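Local coordinates for protein DyP (Bjerkandera adusta, PDB 3MM3) that binds heme b and, as a dye-decolorizing peroxidase, probably uses peroxide to oxidise dyes and other substrates, at residues 4-9 and 176-181; 329-334 and 354-359. The protein carries 1 engineered substitution. One frame throughout, in Å; residues are numbered along the deposited sequence.

Contact 1 (4-9 and 176-181)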
loop_
_atom_site.group_PDB
_atom_site.type_symbol
_atom_site.label_atom_id
_atom_site.label_comp_id
_atom_site.label_asym_id
_atom_site.label_seq_id
_atom_site.Cartn_x
_atom_site.Cartn_y
_atom_site.Cartn_z
ATOM N N THR A 4 21.602 -12.440 13.788
ATOM C CA THR A 4 20.291 -13.027 13.356
ATOM C C THR A 4 20.189 -13.249 11.847
ATOM O O THR A 4 20.655 -12.433 11.045
ATOM C CB THR A 4 19.059 -12.212 13.868
ATOM O OG1 THR A 4 17.992 -12.285 12.908
ATOM C CG2 THR A 4 19.418 -10.743 14.112
ATOM N N ILE A 5 19.577 -14.373 11.482
ATOM C CA ILE A 5 19.357 -14.745 10.093
ATOM C C ILE A 5 17.871 -15.071 9.936
ATOM O O ILE A 5 17.355 -15.993 10.569
ATOM C CB ILE A 5 20.218 -15.972 9.679
ATOM C CG1 ILE A 5 21.724 -15.719 9.902
ATOM C CG2 ILE A 5 19.928 -16.382 8.236
ATOM C CD1 ILE A 5 22.328 -14.533 9.117
ATOM N N LEU A 6 17.183 -14.295 9.105
ATOM C CA LEU A 6 15.762 -14.532 8.858
ATOM C C LEU A 6 15.554 -15.843 8.106
ATOM O O LEU A 6 16.260 -16.117 7.133
ATOM C CB LEU A 6 15.144 -13.372 8.078
ATOM C CG LEU A 6 15.186 -11.998 8.754
ATOM C CD1 LEU A 6 14.683 -10.929 7.788
ATOM C CD2 LEU A 6 14.399 -11.967 10.066
ATOM N N PRO A 7 14.584 -16.662 8.554
ATOM C CA PRO A 7 14.278 -17.924 7.884
ATOM C C PRO A 7 13.377 -17.658 6.674
ATOM O O PRO A 7 12.143 -17.689 6.776
ATOM C CB PRO A 7 13.556 -18.721 8.973
ATOM C CG PRO A 7 12.879 -17.684 9.789
ATOM C CD PRO A 7 13.823 -16.510 9.812
ATOM N N LEU A 8 14.006 -17.391 5.535
ATOM C CA LEU A 8 13.272 -16.983 4.335
ATOM C C LEU A 8 12.263 -18.026 3.856
ATOM O O LEU A 8 11.256 -17.664 3.248
ATOM C CB LEU A 8 14.240 -16.608 3.207
ATOM C CG LEU A 8 15.236 -15.488 3.507
ATOM C CD1 LEU A 8 16.109 -15.252 2.284
ATOM C CD2 LEU A 8 14.536 -14.204 3.912
ATOM N N ASN A 9 12.527 -19.300 4.134
ATOM C CA ASN A 9 11.613 -20.379 3.780
ATOM C C ASN A 9 10.355 -20.405 4.650
ATOM O O ASN A 9 9.402 -21.124 4.342
ATOM C CB ASN A 9 12.326 -21.740 3.851
ATOM C CG ASN A 9 13.216 -22.013 2.646
ATOM O OD1 ASN A 9 12.731 -22.281 1.545
ATOM N ND2 ASN A 9 14.529 -21.974 2.858
ATOM N N PRO A 176 11.302 0.073 2.447
ATOM C CA PRO A 176 12.412 -0.107 3.394
ATOM C C PRO A 176 13.167 -1.400 3.111
ATOM O O PRO A 176 12.616 -2.330 2.530
ATOM C CB PRO A 176 11.700 -0.191 4.752
ATOM C CG PRO A 176 10.337 -0.770 4.417
ATOM C CD PRO A 176 9.981 -0.187 3.070
ATOM N N SER A 177 14.433 -1.443 3.517
ATOM C CA SER A 177 15.228 -2.664 3.484
ATOM C C SER A 177 15.403 -3.139 4.927
ATOM O O SER A 177 15.769 -2.350 5.792
ATOM C CB SER A 177 16.581 -2.370 2.837
ATOM O OG SER A 177 17.411 -3.514 2.781
ATOM N N VAL A 178 15.125 -4.410 5.201
ATOM C CA VAL A 178 15.328 -4.929 6.559
ATOM C C VAL A 178 16.640 -5.680 6.667
ATOM O O VAL A 178 17.057 -6.359 5.730
ATOM C CB VAL A 178 14.164 -5.833 7.086
ATOM C CG1 VAL A 178 12.842 -5.069 7.078
ATOM C CG2 VAL A 178 14.065 -7.151 6.314
ATOM N N THR A 179 17.280 -5.543 7.820
ATOM C CA THR A 179 18.471 -6.315 8.122
ATOM C C THR A 179 18.079 -7.750 8.487
ATOM O O THR A 179 16.902 -8.038 8.756
ATOM C CB THR A 179 19.292 -5.658 9.245
ATOM O OG1 THR A 179 18.494 -5.545 10.427
ATOM C CG2 THR A 179 19.732 -4.261 8.827
ATOM N N GLY A 180 19.060 -8.649 8.458
ATOM C CA GLY A 180 18.840 -10.056 8.792
ATOM C C GLY A 180 18.786 -10.984 7.590
ATOM O O GLY A 180 18.604 -12.195 7.735
ATOM N N TRP A 181 18.919 -10.422 6.394
ATOM C CA TRP A 181 19.063 -11.237 5.188
ATOM C C TRP A 181 19.957 -10.550 4.165
ATOM O O TRP A 181 20.214 -9.354 4.268
ATOM C CB TRP A 181 17.698 -11.652 4.598
ATOM C CG TRP A 181 16.882 -10.561 3.957
ATOM C CD1 TRP A 181 16.541 -9.361 4.508
ATOM C CD2 TRP A 181 16.274 -10.595 2.658
ATOM N NE1 TRP A 181 15.772 -8.639 3.629
ATOM C CE2 TRP A 181 15.590 -9.372 2.487
ATOM C CE3 TRP A 181 16.251 -11.535 1.617
ATOM C CZ2 TRP A 181 14.888 -9.059 1.317
ATOM C CZ3 TRP A 181 15.550 -11.224 0.451
ATOM C CH2 TRP A 181 14.879 -9.994 0.314
#
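The indole of Trp181 receives two leucine methyl groups obliquely: Leu6 CD1 lies 4.1 Å from CD1 of Trp181 on the pyrrole side, while Leu8 CD1 reaches CE3 of Trp181 on the benzo side at 3.8 Å. An inverse gamma turn centred on Pro7 links the two leucines, and both send their side chains toward the loop after strand 177-178. Leu6 CG is anti to the carbonyl carbon (chi1 -61°) and its CD1 arm is extended, which carries that methyl past Gly180 to Val178 CG2, 4.1 Å away. The same methyl group lies near Thr179 O, a buried carbonyl that finds no polar partner in the model. With an alanine in place of Leu6, Val178 and the pyrrole side of the indole would probably lose their shared apolar neighbour, leaving a gap beside this carbonyl. Gly180 has a positive phi (104°), where a side chain would collide with the preceding carbonyl oxygen and crowd Leu6 CG. Leu16 of helix 13-16 touches Leu8, Val178 and Trp181, so that helix is a third partner. The backbones are joined directly by a nearly straight hydrogen bond (176° at the hydrogen) from Leu6 N to Gly180 O, 2.9 Å long.

Contact 2 (329-334 and 354-359). With HEM (protoporphyrin IX containing Fe), chain B; CYN (cyanide ion), chain C.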
loop_
_atom_site.group_PDB
_atom_site.type_symbol
_atom_site.label_atom_id
_atom_site.label_comp_id
_atom_site.label_asym_id
_atom_site.label_seq_id
_atom_site.Cartn_x
_atom_site.Cartn_y
_atom_site.Cartn_z
ATOM N N ARG A 329 4.991 -2.112 1.063
ATOM C CA ARG A 329 3.750 -1.979 0.285
ATOM C C ARG A 329 3.696 -2.977 -0.853
ATOM O O ARG A 329 4.706 -3.211 -1.522
ATOM C CB ARG A 329 3.602 -0.563 -0.270
ATOM C CG ARG A 329 3.353 0.476 0.796
ATOM C CD ARG A 329 3.419 1.908 0.253
ATOM N NE ARG A 329 4.732 2.138 -0.353
ATOM C CZ ARG A 329 4.961 2.484 -1.619
ATOM N NH1 ARG A 329 3.965 2.750 -2.465
ATOM N NH2 ARG A 329 6.217 2.617 -2.029
ATOM N N SER A 330 2.517 -3.548 -1.100
ATOM C CA SER A 330 2.379 -4.500 -2.215
ATOM C C SER A 330 1.033 -4.333 -2.919
ATOM O O SER A 330 0.243 -5.274 -3.004
ATOM C CB SER A 330 2.603 -5.953 -1.743
ATOM O OG SER A 330 2.824 -6.841 -2.843
ATOM N N SER A 331 0.793 -3.129 -3.433
ATOM C CA SER A 331 -0.499 -2.789 -4.039
ATOM C C SER A 331 -0.608 -3.139 -5.521
ATOM O O SER A 331 0.392 -3.383 -6.194
ATOM C CB SER A 331 -0.792 -1.311 -3.824
ATOM O OG SER A 331 -0.643 -0.981 -2.450
ATOM N N ILE A 332 -1.836 -3.164 -6.028
ATOM C CA ILE A 332 -2.073 -3.412 -7.441
ATOM C C ILE A 332 -3.316 -2.639 -7.895
ATOM O O ILE A 332 -4.321 -2.600 -7.177
ATOM C CB ILE A 332 -2.205 -4.931 -7.737
ATOM C CG1 ILE A 332 -2.098 -5.205 -9.248
ATOM C CG2 ILE A 332 -3.458 -5.521 -7.074
ATOM C CD1 ILE A 332 -1.946 -6.675 -9.603
ATOM N N PRO A 333 -3.261 -2.016 -9.087
ATOM C CA PRO A 333 -4.438 -1.353 -9.633
ATOM C C PRO A 333 -5.540 -2.356 -9.942
ATOM O O PRO A 333 -5.255 -3.547 -10.113
ATOM C CB PRO A 333 -3.916 -0.728 -10.938
ATOM C CG PRO A 333 -2.456 -0.558 -10.712
ATOM C CD PRO A 333 -2.071 -1.785 -9.931
ATOM N N TYR A 334 -6.781 -1.887 -10.005
ATOM C CA TYR A 334 -7.882 -2.711 -10.509
ATOM C C TYR A 334 -8.739 -1.893 -11.450
ATOM O O TYR A 334 -8.741 -0.655 -11.387
ATOM C CB TYR A 334 -8.726 -3.304 -9.367
ATOM C CG TYR A 334 -9.721 -2.338 -8.753
ATOM C CD1 TYR A 334 -10.991 -2.184 -9.304
ATOM C CD2 TYR A 334 -9.398 -1.582 -7.629
ATOM C CE1 TYR A 334 -11.909 -1.306 -8.753
ATOM C CE2 TYR A 334 -10.314 -0.707 -7.069
ATOM C CZ TYR A 334 -11.566 -0.567 -7.636
ATOM O OH TYR A 334 -12.455 0.316 -7.061
ATOM N N LEU A 354 -7.335 1.151 -6.702
ATOM C CA LEU A 354 -6.132 0.539 -6.159
ATOM C C LEU A 354 -6.516 -0.426 -5.054
ATOM O O LEU A 354 -7.284 -0.076 -4.164
ATOM C CB LEU A 354 -5.167 1.598 -5.600
ATOM C CG LEU A 354 -3.748 1.113 -5.260
ATOM C CD1 LEU A 354 -2.994 0.688 -6.536
ATOM C CD2 LEU A 354 -2.976 2.193 -4.544
ATOM N N LEU A 355 -5.989 -1.642 -5.135
ATOM C CA LEU A 355 -6.067 -2.593 -4.036
ATOM C C LEU A 355 -4.764 -2.432 -3.269
ATOM O O LEU A 355 -3.703 -2.883 -3.705
ATOM C CB LEU A 355 -6.252 -4.034 -4.561
ATOM C CG LEU A 355 -7.444 -4.187 -5.517
ATOM C CD1 LEU A 355 -7.514 -5.612 -6.023
ATOM C CD2 LEU A 355 -8.771 -3.793 -4.857
ATOM N N PHE A 356 -4.858 -1.743 -2.139
ATOM C CA PHE A 356 -3.695 -1.272 -1.401
ATOM C C PHE A 356 -3.366 -2.212 -0.250
ATOM O O PHE A 356 -4.247 -2.631 0.503
ATOM C CB PHE A 356 -3.991 0.143 -0.916
ATOM C CG PHE A 356 -2.970 0.715 0.024
ATOM C CD1 PHE A 356 -1.946 1.529 -0.452
ATOM C CD2 PHE A 356 -3.069 0.486 1.401
ATOM C CE1 PHE A 356 -1.011 2.086 0.433
ATOM C CE2 PHE A 356 -2.149 1.042 2.290
ATOM C CZ PHE A 356 -1.119 1.853 1.808
ATOM N N VAL A 357 -2.077 -2.509 -0.120
ATOM C CA VAL A 357 -1.590 -3.466 0.860
ATOM C C VAL A 357 -0.355 -2.873 1.523
ATOM O O VAL A 357 0.609 -2.514 0.845
ATOM C CB VAL A 357 -1.228 -4.802 0.145
ATOM C CG1 VAL A 357 -0.545 -5.763 1.077
ATOM C CG2 VAL A 357 -2.466 -5.463 -0.450
ATOM N N GLU A 358 -0.381 -2.773 2.844
ATOM C CA GLU A 358 0.788 -2.294 3.579
ATOM C C GLU A 358 1.046 -3.212 4.774
ATOM O O GLU A 358 0.120 -3.517 5.532
ATOM C CB GLU A 358 0.573 -0.848 4.010
ATOM C CG GLU A 358 1.822 -0.143 4.422
ATOM C CD GLU A 358 1.679 1.378 4.471
ATOM O OE1 GLU A 358 0.577 1.888 4.727
ATOM O OE2 GLU A 358 2.693 2.082 4.260
ATOM N N TYR A 359 2.297 -3.648 4.924
ATOM C CA TYR A 359 2.708 -4.572 5.983
ATOM C C TYR A 359 3.616 -3.897 6.993
ATOM O O TYR A 359 4.549 -3.169 6.621
ATOM C CB TYR A 359 3.492 -5.745 5.407
ATOM C CG TYR A 359 2.744 -6.641 4.446
ATOM C CD1 TYR A 359 1.787 -7.547 4.903
ATOM C CD2 TYR A 359 3.033 -6.620 3.080
ATOM C CE1 TYR A 359 1.117 -8.389 4.029
ATOM C CE2 TYR A 359 2.364 -7.469 2.185
ATOM C CZ TYR A 359 1.401 -8.351 2.677
ATOM O OH TYR A 359 0.733 -9.217 1.833
HETATM C CHA HEM B . 4.338 6.136 -2.552
HETATM C CHB HEM B . 0.253 6.410 -5.106
HETATM C CHC HEM B . -2.305 5.479 -1.117
HETATM C CHD HEM B . 1.746 5.309 1.482
HETATM C C1A HEM B . 3.462 6.324 -3.582
HETATM C C2A HEM B . 3.819 6.666 -4.937
HETATM C C3A HEM B . 2.687 6.753 -5.640
HETATM C C4A HEM B . 1.587 6.445 -4.762
HETATM C CMA HEM B . 2.536 7.096 -7.131
HETATM C CAA HEM B . 5.261 6.923 -5.430
HETATM C CBA HEM B . 6.065 5.640 -5.664
HETATM C CGA HEM B . 7.009 5.328 -4.522
HETATM O O1A HEM B . 7.617 6.270 -3.972
HETATM O O2A HEM B . 7.187 4.153 -4.184
HETATM C C1B HEM B . -0.800 6.173 -4.260
HETATM C C2B HEM B . -2.190 6.078 -4.643
HETATM C C3B HEM B . -2.897 5.812 -3.540
HETATM C C4B HEM B . -1.963 5.716 -2.430
HETATM C CMB HEM B . -2.712 6.283 -6.078
HETATM C CAB HEM B . -4.418 5.613 -3.406
HETATM C CBB HEM B . -5.187 5.183 -4.413
HETATM C C1C HEM B . -1.437 5.412 -0.056
HETATM C C2C HEM B . -1.818 5.277 1.336
HETATM C C3C HEM B . -0.680 5.243 2.061
HETATM C C4C HEM B . 0.425 5.353 1.141
HETATM C CMC HEM B . -3.281 5.165 1.822
HETATM C CAC HEM B . -0.507 5.100 3.588
HETATM C CBC HEM B . -1.372 5.648 4.439
HETATM C C1D HEM B . 2.800 5.432 0.619
HETATM C C2D HEM B . 4.173 5.292 1.008
HETATM C C3D HEM B . 4.972 5.557 -0.230
HETATM C C4D HEM B . 4.007 5.838 -1.256
HETATM C CMD HEM B . 4.755 4.930 2.386
HETATM C CAD HEM B . 6.496 5.536 -0.324
HETATM C CBD HEM B . 7.003 6.862 0.236
HETATM C CGD HEM B . 8.511 6.889 0.328
HETATM O O1D HEM B . 9.119 7.884 -0.142
HETATM O O2D HEM B . 9.117 5.938 0.874
HETATM N NA HEM B . 2.096 6.180 -3.516
HETATM N NB HEM B . -0.679 5.944 -2.894
HETATM N NC HEM B . -0.066 5.481 -0.140
HETATM N ND HEM B . 2.721 5.742 -0.740
HETATM FE FE HEM B . 1.000 5.863 -1.816
HETATM C C CYN C . 0.984 3.856 -2.236
HETATM N N CYN C . 0.933 2.755 -2.559
#
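Ile332 and Leu355 form an antiparallel hydrogen-bonded pair: Leu355 N to Ile332 O at 2.8 Å, and Ile332 N back to Leu355 O. Next to it the regular pairing is interrupted: Ser331 OG, anti to its carbonyl carbon (chi1 -51°), crosses to accept from Val357 N at 3.1 Å, and pairing resumes with the bond from Ser330 N to Val357 O. These strands of the C-terminal DyP-type domain wall the heme pocket on the cyanide side, opposite axial His308, and packing is tightest there. The guanidinium of Arg329 lies over the porphyrin, with HEM C3D 3.3 Å from the guanidinium plane. NH1 of Arg329 donates to the cyanide N at 3.0 Å and NH2 to propionate O2A. Phe356 CE1 comes within 3.4 Å of HEM C1C, and cyanide, also bonded by the engineered Asn171, lies at the edge of the Phe356 ring. The partly exposed Ser330 side chain packs more loosely, its CB 4.2 Å from Tyr359 CE2 at the ring edge; the Ser330 and Tyr359 hydroxyls hydrogen-bond Asp14. Strand 353-360 lies between strand 216-225 and strand 328-334, whose Pro333 makes a backbone bond to Ser155 of strand 146-155; strand 23-31 touches Leu355, and helix 367-375 touches Phe356.

The two contacts follow in series along the chain: 4-9 with 176-181 closes before 329-334 with 354-359 opens. Their centres are 22 Å apart, and their nearest atoms, about 6 Å apart, do not touch. Contact 1 joins the N-terminal loop to the loop that follows strand 177-178, near the periphery; contact 2 pairs two strands of the four-stranded antiparallel sheet of the C-terminal DyP-type domain, close to the chain's centre. Helix 13-16 bridges them: Leu16 packs on contact 1, whereas Asp14 bonds Ser330 and Tyr359 of contact 2. Ser174 and Gln175, just before 176-181, bond Arg329, so contact 2 builds the heme pocket while contact 1 packs the chain's start some way from it.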